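MS5a (Brassica napus, PDB 6L77) is a meiosis-related protein of no settled biochemical function, with cystatin-like folds that probably enhance papain in a non-canonical way. Local coordinates at residues T71-R76 against F83-S88; Y126-S131 against V166-E171; K162-V167 against Y189-Q194. All blocks are in the same frame, centred on the assembly; numbering follows the deposited sequence.

Contact 1 of 3, residues T71-R76 against F83-S88; sequences TNVDQR and FTCYIS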
loop_
_atom_site.group_PDB
_atom_site.type_symbol
_atom_site.label_atom_id
_atom_site.label_comp_id
_atom_site.label_asym_id
_atom_site.label_seq_id
_atom_site.Cartn_x
_atom_site.Cartn_y
_atom_site.Cartn_z
ATOM N N THR A 71 14.966 3.583 0.958
ATOM C CA THR A 71 13.767 3.374 0.142
ATOM C C THR A 71 13.730 4.454 -0.929
ATOM O O THR A 71 13.901 5.634 -0.609
ATOM C CB THR A 71 12.472 3.447 0.989
ATOM O OG1 THR A 71 12.449 2.390 1.966
ATOM C CG2 THR A 71 11.241 3.297 0.109
ATOM N N ASN A 72 13.505 4.067 -2.189
ATOM C CA ASN A 72 13.342 5.025 -3.286
ATOM C C ASN A 72 11.964 4.833 -3.913
ATOM O O ASN A 72 11.599 3.710 -4.275
ATOM C CB ASN A 72 14.413 4.849 -4.366
ATOM C CG ASN A 72 15.791 5.320 -3.921
ATOM O OD1 ASN A 72 16.034 5.592 -2.739
ATOM N ND2 ASN A 72 16.705 5.402 -4.872
ATOM N N VAL A 73 11.210 5.923 -4.045
ATOM C CA VAL A 73 9.860 5.899 -4.610
ATOM C C VAL A 73 9.756 7.007 -5.643
ATOM O O VAL A 73 10.160 8.144 -5.370
ATOM C CB VAL A 73 8.770 6.087 -3.533
ATOM C CG1 VAL A 73 7.408 6.408 -4.188
ATOM C CG2 VAL A 73 8.650 4.844 -2.661
ATOM N N ASP A 74 9.231 6.678 -6.827
ATOM C CA ASP A 74 8.842 7.680 -7.817
ATOM C C ASP A 74 7.336 7.883 -7.737
ATOM O O ASP A 74 6.577 6.913 -7.758
ATOM C CB ASP A 74 9.232 7.258 -9.232
ATOM C CG ASP A 74 10.719 7.429 -9.507
ATOM O OD1 ASP A 74 11.437 7.967 -8.642
ATOM O OD2 ASP A 74 11.166 7.015 -10.590
ATOM N N GLN A 75 6.911 9.139 -7.658
ATOM C CA GLN A 75 5.521 9.494 -7.409
ATOM C C GLN A 75 4.971 10.224 -8.622
ATOM O O GLN A 75 5.619 11.134 -9.147
ATOM C CB GLN A 75 5.414 10.369 -6.154
ATOM C CG GLN A 75 4.057 11.007 -5.902
ATOM C CD GLN A 75 4.037 11.792 -4.588
ATOM O OE1 GLN A 75 3.548 11.307 -3.568
ATOM N NE2 GLN A 75 4.579 13.003 -4.610
ATOM N N ARG A 76 3.780 9.824 -9.072
ATOM C CA ARG A 76 3.209 10.387 -10.287
ATOM C C ARG A 76 1.906 11.134 -10.057
ATOM O O ARG A 76 1.372 11.709 -11.009
ATOM C CB ARG A 76 2.983 9.291 -11.339
ATOM C CG ARG A 76 4.263 8.673 -11.870
ATOM C CD ARG A 76 3.966 7.453 -12.740
ATOM N NE ARG A 76 3.465 6.315 -11.961
ATOM C CZ ARG A 76 4.248 5.451 -11.325
ATOM N NH1 ARG A 76 5.567 5.599 -11.365
ATOM N NH2 ARG A 76 3.718 4.443 -10.647
ATOM N N PHE A 83 2.319 5.461 -7.700
ATOM C CA PHE A 83 3.753 5.543 -7.425
ATOM C C PHE A 83 4.393 4.170 -7.573
ATOM O O PHE A 83 3.709 3.149 -7.572
ATOM C CB PHE A 83 4.023 6.105 -6.024
ATOM C CG PHE A 83 3.523 5.223 -4.894
ATOM C CD1 PHE A 83 4.276 4.153 -4.438
ATOM C CD2 PHE A 83 2.312 5.492 -4.278
ATOM C CE1 PHE A 83 3.817 3.360 -3.397
ATOM C CE2 PHE A 83 1.849 4.705 -3.240
ATOM C CZ PHE A 83 2.601 3.640 -2.804
ATOM N N THR A 84 5.725 4.160 -7.668
ATOM C CA THR A 84 6.502 2.930 -7.776
ATOM C C THR A 84 7.623 2.943 -6.749
ATOM O O THR A 84 8.379 3.922 -6.666
ATOM C CB THR A 84 7.105 2.774 -9.183
ATOM O OG1 THR A 84 6.057 2.751 -10.159
ATOM C CG2 THR A 84 7.923 1.471 -9.284
ATOM N N CYS A 85 7.742 1.854 -5.981
ATOM C CA CYS A 85 8.870 1.649 -5.067
ATOM C C CYS A 85 9.918 0.792 -5.773
ATOM O O CYS A 85 9.667 -0.378 -6.083
ATOM C CB CYS A 85 8.416 0.995 -3.761
ATOM S SG CYS A 85 9.783 0.652 -2.609
ATOM N N TYR A 86 11.096 1.374 -6.016
ATOM C CA TYR A 86 12.156 0.740 -6.798
ATOM C C TYR A 86 13.243 0.100 -5.950
ATOM O O TYR A 86 13.844 -0.890 -6.371
ATOM C CB TYR A 86 12.831 1.766 -7.721
ATOM C CG TYR A 86 11.968 2.228 -8.860
ATOM C CD1 TYR A 86 11.850 1.467 -10.021
ATOM C CD2 TYR A 86 11.279 3.437 -8.790
ATOM C CE1 TYR A 86 11.063 1.889 -11.084
ATOM C CE2 TYR A 86 10.482 3.864 -9.847
ATOM C CZ TYR A 86 10.383 3.086 -10.992
ATOM O OH TYR A 86 9.593 3.512 -12.040
ATOM N N ILE A 87 13.529 0.671 -4.793
ATOM C CA ILE A 87 14.625 0.245 -3.926
ATOM C C ILE A 87 14.067 0.182 -2.524
ATOM O O ILE A 87 13.325 1.079 -2.117
ATOM C CB ILE A 87 15.812 1.238 -3.972
ATOM C CG1 ILE A 87 16.357 1.382 -5.397
ATOM C CG2 ILE A 87 16.899 0.852 -2.965
ATOM C CD1 ILE A 87 17.359 0.325 -5.789
ATOM N N SER A 88 14.435 -0.858 -1.769
ATOM C CA SER A 88 14.006 -0.937 -0.372
ATOM C C SER A 88 14.908 -1.998 0.271
ATOM O O SER A 88 14.642 -3.193 0.156
ATOM C CB SER A 88 12.535 -1.298 -0.238
ATOM O OG SER A 88 12.274 -2.593 -0.780
HETATM O O HOH W 1 9.347 6.172 -12.330
#
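Arg76 reaches back to Thr84 because its chain bends at the third torsion (chi3 -70°), while Thr84 turns OG1 anti to its own carbonyl carbon (chi1 -59°) to receive it. NH1 and NH2 of Arg76 close on that single oxygen in an end-on grip, NH2 to OG1 of Thr84 at 2.9 Å and NH1 to OG1 at 3.1 Å, with the hydroxyl near the guanidinium plane and the CA of Phe83 over one face. A threonine suits this spot because its hydroxyl is also hydrogen-bonded to the carbonyl of Phe102, and the arginine charge is balanced by a salt bridge from NE to Asp82.

On the same side of the sheet, the Asp74 carboxylate meets the Tyr86 ring at 63° between planes, with OD2 of Asp74 3.3 Å from CE2 of Tyr86. A water donates to OD2 of Asp74 and is hydrogen-bonded to the Tyr86 hydroxyl, which also pairs with the backbone N of Phe102. The backbones between them run antiparallel; Thr84 N bonds to Asp74 O at 2.9 Å. A beta bulge at Tyr86 shifts the register by one and leaves Ile87 N, buried, without a partner.

On the other side, Val73 sets CG1 3.9 Å from CB of Phe83 and CG2 4.0 Å from CB of Cys85; a branched valine suits the place between them, with one methyl for each. This apolar side lies against helix 12-29, where Tyr17 and Val20 meet Phe83. The hairpin of strands 65-75 and 82-88 is flanked by strands 49-60 and 219-227.

Contact 2 of 3, residues Y126-S131 against V166-E171; sequences YKMQKS and VVVETE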
loop_
_atom_site.group_PDB
_atom_site.type_symbol
_atom_site.label_atom_id
_atom_site.label_comp_id
_atom_site.label_asym_id
_atom_site.label_seq_id
_atom_site.Cartn_x
_atom_site.Cartn_y
_atom_site.Cartn_z
ATOM N N TYR A 126 -11.106 -13.181 -3.656
ATOM C CA TYR A 126 -10.938 -13.702 -2.303
ATOM C C TYR A 126 -11.614 -12.741 -1.339
ATOM O O TYR A 126 -11.127 -11.623 -1.136
ATOM C CB TYR A 126 -9.451 -13.873 -1.969
ATOM C CG TYR A 126 -8.755 -14.829 -2.905
ATOM C CD1 TYR A 126 -8.409 -14.440 -4.195
ATOM C CD2 TYR A 126 -8.461 -16.131 -2.514
ATOM C CE1 TYR A 126 -7.801 -15.325 -5.070
ATOM C CE2 TYR A 126 -7.839 -17.013 -3.378
ATOM C CZ TYR A 126 -7.503 -16.593 -4.658
ATOM O OH TYR A 126 -6.894 -17.457 -5.550
ATOM N N LYS A 127 -12.738 -13.169 -0.763
ATOM C CA LYS A 127 -13.436 -12.406 0.268
ATOM C C LYS A 127 -12.728 -12.638 1.595
ATOM O O LYS A 127 -12.822 -13.728 2.179
ATOM C CB LYS A 127 -14.904 -12.819 0.378
ATOM C CG LYS A 127 -15.730 -12.684 -0.887
ATOM C CD LYS A 127 -17.205 -13.004 -0.600
ATOM C CE LYS A 127 -18.013 -13.233 -1.872
ATOM N NZ LYS A 127 -19.458 -13.498 -1.598
HETATM N N MSE A 128 -12.038 -11.616 2.079
HETATM C CA MSE A 128 -11.200 -11.760 3.266
HETATM C C MSE A 128 -12.019 -11.726 4.545
HETATM O O MSE A 128 -13.060 -11.074 4.611
HETATM C CB MSE A 128 -10.133 -10.666 3.304
HETATM C CG MSE A 128 -9.098 -10.775 2.184
HETATM SE SE MSE A 128 -8.382 -12.618 2.010
HETATM C CE MSE A 128 -7.203 -12.309 0.460
ATOM N N GLN A 129 -11.551 -12.465 5.547
ATOM C CA GLN A 129 -12.121 -12.439 6.883
ATOM C C GLN A 129 -11.350 -11.422 7.721
ATOM O O GLN A 129 -10.215 -11.074 7.407
ATOM C CB GLN A 129 -12.050 -13.831 7.528
ATOM C CG GLN A 129 -12.926 -14.009 8.761
ATOM C CD GLN A 129 -12.206 -14.713 9.907
ATOM O OE1 GLN A 129 -11.847 -14.086 10.912
ATOM N NE2 GLN A 129 -11.995 -16.021 9.761
ATOM N N LYS A 130 -11.990 -10.944 8.792
ATOM C CA LYS A 130 -11.350 -9.978 9.682
ATOM C C LYS A 130 -9.977 -10.453 10.127
ATOM O O LYS A 130 -9.018 -9.674 10.147
ATOM C CB LYS A 130 -12.248 -9.730 10.895
ATOM C CG LYS A 130 -11.805 -8.629 11.831
ATOM C CD LYS A 130 -13.012 -8.179 12.658
ATOM C CE LYS A 130 -12.673 -7.016 13.572
ATOM N NZ LYS A 130 -11.696 -7.406 14.627
ATOM N N SER A 131 -9.858 -11.739 10.480
ATOM C CA SER A 131 -8.560 -12.269 10.872
ATOM C C SER A 131 -7.549 -12.151 9.744
ATOM O O SER A 131 -6.363 -11.921 10.005
ATOM C CB SER A 131 -8.691 -13.727 11.315
ATOM O OG SER A 131 -9.060 -14.553 10.221
ATOM N N VAL A 166 -12.983 -6.582 2.873
ATOM C CA VAL A 166 -11.840 -6.570 1.962
ATOM C C VAL A 166 -12.037 -7.696 0.958
ATOM O O VAL A 166 -12.359 -8.821 1.344
ATOM C CB VAL A 166 -10.492 -6.741 2.695
ATOM C CG1 VAL A 166 -9.339 -6.802 1.697
ATOM C CG2 VAL A 166 -10.256 -5.612 3.681
ATOM N N VAL A 167 -11.857 -7.394 -0.322
ATOM C CA VAL A 167 -11.864 -8.401 -1.376
ATOM C C VAL A 167 -10.582 -8.218 -2.176
ATOM O O VAL A 167 -10.217 -7.089 -2.502
ATOM C CB VAL A 167 -13.104 -8.267 -2.284
ATOM C CG1 VAL A 167 -12.980 -9.149 -3.527
ATOM C CG2 VAL A 167 -14.373 -8.601 -1.498
ATOM N N VAL A 168 -9.890 -9.316 -2.474
ATOM C CA VAL A 168 -8.679 -9.271 -3.289
ATOM C C VAL A 168 -8.902 -10.106 -4.541
ATOM O O VAL A 168 -9.445 -11.212 -4.465
ATOM C CB VAL A 168 -7.446 -9.784 -2.519
ATOM C CG1 VAL A 168 -6.218 -9.744 -3.424
ATOM C CG2 VAL A 168 -7.204 -8.939 -1.263
ATOM N N GLU A 169 -8.475 -9.581 -5.688
ATOM C CA GLU A 169 -8.562 -10.297 -6.951
ATOM C C GLU A 169 -7.159 -10.544 -7.484
ATOM O O GLU A 169 -6.316 -9.633 -7.500
ATOM C CB GLU A 169 -9.412 -9.542 -7.986
ATOM C CG GLU A 169 -9.482 -10.275 -9.331
ATOM C CD GLU A 169 -10.587 -9.786 -10.265
ATOM O OE1 GLU A 169 -11.256 -8.782 -9.944
ATOM O OE2 GLU A 169 -10.788 -10.422 -11.325
ATOM N N THR A 170 -6.910 -11.780 -7.907
ATOM C CA THR A 170 -5.648 -12.187 -8.502
ATOM C C THR A 170 -5.874 -12.595 -9.948
ATOM O O THR A 170 -7.002 -12.819 -10.389
ATOM C CB THR A 170 -5.010 -13.365 -7.752
ATOM O OG1 THR A 170 -5.892 -14.488 -7.828
ATOM C CG2 THR A 170 -4.758 -13.008 -6.286
ATOM N N GLU A 171 -4.758 -12.727 -10.664
ATOM C CA GLU A 171 -4.748 -13.163 -12.052
ATOM C C GLU A 171 -4.713 -14.679 -12.184
ATOM O O GLU A 171 -5.035 -15.205 -13.252
ATOM C CB GLU A 171 -3.534 -12.539 -12.763
ATOM C CG GLU A 171 -3.243 -11.111 -12.258
ATOM C CD GLU A 171 -2.010 -10.455 -12.883
ATOM O OE1 GLU A 171 -1.093 -11.171 -13.339
ATOM O OE2 GLU A 171 -1.964 -9.206 -12.905
#
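Val166 opens the contact by accepting from Met128, with Met128 N 2.9 Å from Val166 O; their side chains cross obliquely, CB of Met128 lying 4.0 Å from CB of Val166. Met128, present as selenomethionine, bends at its second torsion (chi2 -48°), which carries its methyl along the sheet to the next valine on this side.

Val167 points to the opposite face, with Lys127. Its CA makes a C-H contact to Tyr126 O; on Lys127 a long charged chain suits the exposed position, and its ammonium makes a cation-pi contact with Phe118. Val168 forms the hydrogen-bonded pair with Tyr126: Tyr126 N reaches Val168 O at 2.7 Å, and Val168 N returns the bond to Tyr126 O at 2.9 Å. CG2 of Val168 touches CE of Met128 at 3.8 Å, and the carbonyl oxygen of Val168 also lies at the edge of the Tyr126 ring, in its plane.

Farther on, the Thr170 and Tyr126 side chains cross at about a right angle, OG1 of Thr170 coming to the ring's edge, near its plane, 3.5 Å from CE1 of Tyr126. This is packing: OG1 of Thr170 is hydrogen-bonded to Glu172 O, and the tyrosine hydroxyl to Val174 O. Val179 of helix 176-181 covers Tyr126, Met128 and Val168. The pairing is that of a short edge strand, here 124-127, closing one side of the antiparallel sheet of a cystatin-like fold.

Contact 3 of 3, residues K162-V167 against Y189-Q194; sequences KILDVV and YIRYDQ
Strands 162-167 and 189-194 run antiparallel at 149°, and Arg191 faces both Leu164 and Asp165 in a classic beta bulge. The carbonyl oxygen of Arg191 accepts two bonds there, from Leu164 N at 2.8 Å and from Asp165 N at 3.2 Å, while Arg191 N donates to Asp165 O. Beyond the bulge, regular pairing continues in both directions, through Lys162 with Asp193 and through Val167 with Tyr189.

The extra residue of the bulge swings Leu164 over the neighbouring strand, where its CD1 covers one face of the Arg191 guanidinium, 3.6 Å from NH2. The same methyl lies 3.4 Å from OD2 of Asp193. Arginine suits this place because its chain, bent at the second torsion (chi2 76°), turns along its own strand: NH2 of Arg191 makes a salt bridge to OD1 of Asp193 at 2.8 Å, in the guanidinium plane but from above the carboxylate plane. A leucine in place of Arg191 would probably leave the Asp193 carboxylate without this salt bridge and the Leu164 methyl without the flat group it covers.

Farther along this face, the Tyr189 ring turns its edge to Val167 O, which lies 3.4 Å from CD1 of Tyr189. CG1 of Val167 adds a looser apolar touch to the same CD1, and Pro109 and Pro113 also touch the Tyr189 side chain.

The opposite face is more apolar. CG2 of Ile190 lies 4.4 Å from CG2 of Ile163 and equally far from CG2 of Val166, beta-branched residues well suited to extended strands. Tyr192 stacks on His204 and, with Ile163, touches Met143 of helix 138-150. Packing of a helix across a long antiparallel sheet, here with a bulge in one strand, is characteristic of cystatin-like folds.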
loop_
_atom_site.group_PDB
_atom_site.type_symbol
_atom_site.label_atom_id
_atom_site.label_comp_id
_atom_site.label_asym_id
_atom_site.label_seq_id
_atom_site.Cartn_x
_atom_site.Cartn_y
_atom_site.Cartn_z
ATOM N N LYS A 162 -11.615 2.256 10.218
ATOM C CA LYS A 162 -11.988 0.907 10.634
ATOM C C LYS A 162 -12.364 0.087 9.410
ATOM O O LYS A 162 -13.331 0.417 8.718
ATOM C CB LYS A 162 -13.156 0.944 11.623
ATOM C CG LYS A 162 -13.696 -0.428 11.975
ATOM C CD LYS A 162 -14.871 -0.327 12.921
ATOM C CE LYS A 162 -15.400 -1.700 13.281
ATOM N NZ LYS A 162 -16.673 -1.608 14.047
ATOM N N ILE A 163 -11.631 -1.000 9.165
ATOM C CA ILE A 163 -11.911 -1.842 8.004
ATOM C C ILE A 163 -13.185 -2.645 8.229
ATOM O O ILE A 163 -13.369 -3.274 9.279
ATOM C CB ILE A 163 -10.725 -2.773 7.712
ATOM C CG1 ILE A 163 -9.463 -1.964 7.414
ATOM C CG2 ILE A 163 -11.059 -3.683 6.551
ATOM C CD1 ILE A 163 -8.231 -2.814 7.212
ATOM N N LEU A 164 -14.072 -2.642 7.234
ATOM C CA LEU A 164 -15.307 -3.415 7.311
ATOM C C LEU A 164 -15.326 -4.623 6.394
ATOM O O LEU A 164 -15.939 -5.635 6.747
ATOM C CB LEU A 164 -16.518 -2.537 6.977
ATOM C CG LEU A 164 -16.733 -1.316 7.868
ATOM C CD1 LEU A 164 -17.940 -0.536 7.388
ATOM C CD2 LEU A 164 -16.913 -1.744 9.309
ATOM N N ASP A 165 -14.671 -4.548 5.236
ATOM C CA ASP A 165 -14.729 -5.625 4.258
ATOM C C ASP A 165 -13.558 -5.460 3.304
ATOM O O ASP A 165 -13.164 -4.330 2.990
ATOM C CB ASP A 165 -16.061 -5.602 3.494
ATOM C CG ASP A 165 -16.312 -6.876 2.712
ATOM O OD1 ASP A 165 -15.559 -7.861 2.908
ATOM O OD2 ASP A 165 -17.270 -6.888 1.904
ATOM N N VAL A 166 -12.983 -6.582 2.873
ATOM C CA VAL A 166 -11.840 -6.570 1.962
ATOM C C VAL A 166 -12.037 -7.696 0.958
ATOM O O VAL A 166 -12.359 -8.821 1.344
ATOM C CB VAL A 166 -10.492 -6.741 2.695
ATOM C CG1 VAL A 166 -9.339 -6.802 1.697
ATOM C CG2 VAL A 166 -10.256 -5.612 3.681
ATOM N N VAL A 167 -11.857 -7.394 -0.322
ATOM C CA VAL A 167 -11.864 -8.401 -1.376
ATOM C C VAL A 167 -10.582 -8.218 -2.176
ATOM O O VAL A 167 -10.217 -7.089 -2.502
ATOM C CB VAL A 167 -13.104 -8.267 -2.284
ATOM C CG1 VAL A 167 -12.980 -9.149 -3.527
ATOM C CG2 VAL A 167 -14.373 -8.601 -1.498
ATOM N N TYR A 189 -9.823 -4.348 -2.900
ATOM C CA TYR A 189 -10.993 -3.516 -2.632
ATOM C C TYR A 189 -11.167 -3.436 -1.124
ATOM O O TYR A 189 -11.306 -4.471 -0.463
ATOM C CB TYR A 189 -12.258 -4.109 -3.260
ATOM C CG TYR A 189 -12.172 -4.387 -4.745
ATOM C CD1 TYR A 189 -11.648 -5.588 -5.219
ATOM C CD2 TYR A 189 -12.645 -3.464 -5.675
ATOM C CE1 TYR A 189 -11.595 -5.857 -6.578
ATOM C CE2 TYR A 189 -12.586 -3.723 -7.034
ATOM C CZ TYR A 189 -12.065 -4.923 -7.477
ATOM O OH TYR A 189 -12.018 -5.182 -8.825
ATOM N N ILE A 190 -11.178 -2.223 -0.582
ATOM C CA ILE A 190 -11.234 -2.029 0.861
ATOM C C ILE A 190 -12.425 -1.150 1.184
ATOM O O ILE A 190 -12.488 0.004 0.747
ATOM C CB ILE A 190 -9.943 -1.406 1.409
ATOM C CG1 ILE A 190 -8.741 -2.237 0.951
ATOM C CG2 ILE A 190 -10.033 -1.313 2.947
ATOM C CD1 ILE A 190 -7.379 -1.661 1.335
ATOM N N ARG A 191 -13.359 -1.690 1.958
ATOM C CA ARG A 191 -14.501 -0.945 2.463
ATOM C C ARG A 191 -14.196 -0.559 3.906
ATOM O O ARG A 191 -13.965 -1.437 4.744
ATOM C CB ARG A 191 -15.770 -1.794 2.363
ATOM C CG ARG A 191 -16.989 -1.227 3.081
ATOM C CD ARG A 191 -17.643 -0.067 2.340
ATOM N NE ARG A 191 -18.809 0.381 3.094
ATOM C CZ ARG A 191 -18.756 1.199 4.141
ATOM N NH1 ARG A 191 -19.866 1.523 4.783
ATOM N NH2 ARG A 191 -17.595 1.698 4.547
ATOM N N TYR A 192 -14.171 0.748 4.196
ATOM C CA TYR A 192 -13.809 1.164 5.545
ATOM C C TYR A 192 -14.589 2.404 5.956
ATOM O O TYR A 192 -15.018 3.198 5.112
ATOM C CB TYR A 192 -12.297 1.404 5.670
ATOM C CG TYR A 192 -11.737 2.573 4.869
ATOM C CD1 TYR A 192 -11.426 2.437 3.516
ATOM C CD2 TYR A 192 -11.486 3.800 5.477
ATOM C CE1 TYR A 192 -10.884 3.505 2.786
ATOM C CE2 TYR A 192 -10.955 4.866 4.760
ATOM C CZ TYR A 192 -10.649 4.712 3.415
ATOM O OH TYR A 192 -10.124 5.779 2.698
ATOM N N ASP A 193 -14.778 2.553 7.268
ATOM C CA ASP A 193 -15.444 3.713 7.845
ATOM C C ASP A 193 -14.424 4.629 8.506
ATOM O O ASP A 193 -13.442 4.165 9.093
ATOM C CB ASP A 193 -16.501 3.310 8.878
ATOM C CG ASP A 193 -17.801 2.872 8.244
ATOM O OD1 ASP A 193 -17.957 3.039 7.015
ATOM O OD2 ASP A 193 -18.671 2.356 8.979
ATOM N N GLN A 194 -14.659 5.930 8.388
ATOM C CA GLN A 194 -13.876 6.955 9.062
ATOM C C GLN A 194 -14.726 7.528 10.186
ATOM O O GLN A 194 -15.792 8.101 9.931
ATOM C CB GLN A 194 -13.460 8.050 8.080
ATOM C CG GLN A 194 -12.891 9.306 8.734
ATOM C CD GLN A 194 -12.882 10.481 7.783
ATOM O OE1 GLN A 194 -13.313 10.358 6.633
ATOM N NE2 GLN A 194 -12.396 11.630 8.252
#

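All three contacts belong to one antiparallel sheet, but contact 1 lies on one side of the chain's centre and contacts 2 and 3 on the other. Contact 1 is about 25 Å, centre to centre, from each of the others; its nearest atoms are about 15 Å from contact 2 and about 12 Å from contact 3. Strands 219-227 and 201-212 lie between contacts 1 and 3 in the sheet. Contacts 2 and 3 are neighbours, with centres 11 Å apart. OE1 of Glu169 packs 3.8 Å from OH of Tyr189, joining the two directly. They share Val166 and Val167, so strand 161-170 pairs with strand 124-127 along one edge and strand 186-195 along the other.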